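Side-chain contact in Rep protein (PDB 1M55), which probably nicks viral DNA at the replication origin as a metal-dependent endonuclease, in the manner of rolling-circle replication initiators: residues L154-Q159 with R184-F189. Sequence-based numbering, arbitrary orientation.
Sequences LLPKVQ and RLVAQF
The turn that leaves helix 149-154 docks through Leu-155 and Pro-156 on Leu-185 and Val-186 of helix 179-191, the last helix of the modelled Rep nuclease chain. Leu-155 reaches across with one branch: its CD1 lies 3.7 Å from CB of Leu-185 and 3.8 Å from Leu-185 CD1, the two leucines passing at a slant. Val-186 supplies a single methyl, CG2, which rests against the ring of Pro-156, 3.9 Å from its CG, and also touches CB of Leu-155, bridging the two neighbours. With CG1 anti to the backbone N (chi1 169°), CG2 lies beside that nitrogen, where it meets the proline ring. The backbone of the loop bends in a type I turn from Leu-154 to Lys-157, in which Lys-157 N hydrogen-bonds Leu-154 O, 3.3 Å away. Leu-155 also packs on Phe-78 of strand 77-83 and on Ile-150 of helix 149-154, while its carbonyl O accepts a hydrogen bond from Arg-182 NH1. No hydrogen bond or salt bridge joins 154-159 to 184-189: their direct contact is apolar, buried at the leucines and open to solvent at Pro-156, while Arg-182, earlier on the same helix, adds a polar tie to the loop.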
loop_
_atom_site.group_PDB
_atom_site.type_symbol
_atom_site.label_atom_id
_atom_site.label_comp_id
_atom_site.label_asym_id
_atom_site.label_seq_id
_atom_site.Cartn_x
_atom_site.Cartn_y
_atom_site.Cartn_z
ATOM N N LEU A 154 1.481 -9.629 -7.110
ATOM C CA LEU A 154 0.647 -9.275 -5.964
ATOM C C LEU A 154 -0.557 -10.176 -5.723
ATOM O O LEU A 154 -0.791 -10.609 -4.594
ATOM C CB LEU A 154 0.204 -7.816 -6.060
ATOM C CG LEU A 154 1.343 -6.796 -6.136
ATOM C CD1 LEU A 154 0.751 -5.394 -6.194
ATOM C CD2 LEU A 154 2.273 -6.934 -4.935
ATOM N N LEU A 155 -1.314 -10.477 -6.776
ATOM C CA LEU A 155 -2.498 -11.326 -6.627
ATOM C C LEU A 155 -2.268 -12.723 -6.027
ATOM O O LEU A 155 -3.143 -13.238 -5.332
ATOM C CB LEU A 155 -3.276 -11.439 -7.945
ATOM C CG LEU A 155 -3.874 -10.152 -8.528
ATOM C CD1 LEU A 155 -4.871 -10.515 -9.623
ATOM C CD2 LEU A 155 -4.567 -9.334 -7.439
ATOM N N PRO A 156 -1.105 -13.360 -6.291
ATOM C CA PRO A 156 -0.830 -14.695 -5.740
ATOM C C PRO A 156 -0.729 -14.790 -4.212
ATOM O O PRO A 156 -0.826 -15.887 -3.657
ATOM C CB PRO A 156 0.515 -15.055 -6.374
ATOM C CG PRO A 156 0.496 -14.332 -7.667
ATOM C CD PRO A 156 -0.063 -12.991 -7.271
ATOM N N LYS A 157 -0.476 -13.672 -3.532
ATOM C CA LYS A 157 -0.350 -13.702 -2.077
ATOM C C LYS A 157 -1.623 -14.211 -1.403
ATOM O O LYS A 157 -2.731 -13.862 -1.813
ATOM C CB LYS A 157 0.012 -12.319 -1.521
ATOM C CG LYS A 157 1.506 -12.003 -1.508
ATOM C CD LYS A 157 2.028 -11.614 -2.871
ATOM C CE LYS A 157 3.541 -11.430 -2.854
ATOM N NZ LYS A 157 3.981 -10.382 -1.901
ATOM N N VAL A 158 -1.458 -15.053 -0.385
ATOM C CA VAL A 158 -2.594 -15.600 0.354
ATOM C C VAL A 158 -2.453 -15.186 1.819
ATOM O O VAL A 158 -1.420 -14.633 2.214
ATOM C CB VAL A 158 -2.671 -17.157 0.243
ATOM C CG1 VAL A 158 -2.927 -17.574 -1.192
ATOM C CG2 VAL A 158 -1.388 -17.795 0.754
ATOM N N GLN A 159 -3.491 -15.415 2.618
ATOM C CA GLN A 159 -3.440 -15.061 4.035
ATOM C C GLN A 159 -2.519 -16.036 4.765
ATOM O O GLN A 159 -2.430 -17.205 4.386
ATOM C CB GLN A 159 -4.843 -15.098 4.642
ATOM C CG GLN A 159 -5.799 -14.094 4.024
ATOM C CD GLN A 159 -7.137 -14.071 4.725
ATOM O OE1 GLN A 159 -8.031 -14.853 4.406
ATOM N NE2 GLN A 159 -7.282 -13.177 5.689
ATOM N N ARG A 184 -8.387 -17.067 -10.244
ATOM C CA ARG A 184 -8.785 -17.026 -11.650
ATOM C C ARG A 184 -7.817 -16.178 -12.484
ATOM O O ARG A 184 -7.373 -16.594 -13.561
ATOM C CB ARG A 184 -10.208 -16.474 -11.803
ATOM C CG ARG A 184 -10.710 -16.474 -13.247
ATOM C CD ARG A 184 -12.090 -15.842 -13.390
ATOM N NE ARG A 184 -12.069 -14.383 -13.274
ATOM C CZ ARG A 184 -11.723 -13.549 -14.254
ATOM N NH1 ARG A 184 -11.358 -14.015 -15.440
ATOM N NH2 ARG A 184 -11.758 -12.238 -14.052
ATOM N N LEU A 185 -7.482 -14.994 -11.978
ATOM C CA LEU A 185 -6.583 -14.088 -12.688
ATOM C C LEU A 185 -5.149 -14.599 -12.760
ATOM O O LEU A 185 -4.459 -14.385 -13.760
ATOM C CB LEU A 185 -6.652 -12.682 -12.082
ATOM C CG LEU A 185 -8.011 -12.003 -12.300
ATOM C CD1 LEU A 185 -8.070 -10.650 -11.622
ATOM C CD2 LEU A 185 -8.259 -11.859 -13.785
ATOM N N VAL A 186 -4.704 -15.283 -11.711
ATOM C CA VAL A 186 -3.357 -15.847 -11.691
ATOM C C VAL A 186 -3.287 -16.940 -12.764
ATOM O O VAL A 186 -2.343 -16.985 -13.562
ATOM C CB VAL A 186 -3.018 -16.446 -10.308
ATOM C CG1 VAL A 186 -1.734 -17.262 -10.380
ATOM C CG2 VAL A 186 -2.863 -15.328 -9.284
ATOM N N ALA A 187 -4.317 -17.785 -12.809
ATOM C CA ALA A 187 -4.391 -18.865 -13.791
ATOM C C ALA A 187 -4.346 -18.287 -15.202
ATOM O O ALA A 187 -3.576 -18.745 -16.051
ATOM C CB ALA A 187 -5.668 -19.670 -13.590
ATOM N N GLN A 188 -5.150 -17.253 -15.433
ATOM C CA GLN A 188 -5.211 -16.590 -16.728
ATOM C C GLN A 188 -3.854 -16.001 -17.114
ATOM O O GLN A 188 -3.446 -16.080 -18.272
ATOM C CB GLN A 188 -6.278 -15.498 -16.699
ATOM C CG GLN A 188 -6.450 -14.739 -17.998
ATOM C CD GLN A 188 -7.539 -13.691 -17.900
ATOM O OE1 GLN A 188 -8.671 -13.911 -18.328
ATOM N NE2 GLN A 188 -7.207 -12.546 -17.318
ATOM N N PHE A 189 -3.144 -15.437 -16.141
ATOM C CA PHE A 189 -1.833 -14.855 -16.403
ATOM C C PHE A 189 -0.838 -15.924 -16.864
ATOM O O PHE A 189 -0.066 -15.702 -17.798
ATOM C CB PHE A 189 -1.298 -14.132 -15.161
ATOM C CG PHE A 189 0.028 -13.458 -15.380
ATOM C CD1 PHE A 189 0.094 -12.196 -15.960
ATOM C CD2 PHE A 189 1.213 -14.098 -15.036
ATOM C CE1 PHE A 189 1.321 -11.583 -16.197
ATOM C CE2 PHE A 189 2.444 -13.495 -15.268
ATOM C CZ PHE A 189 2.497 -12.235 -15.852
#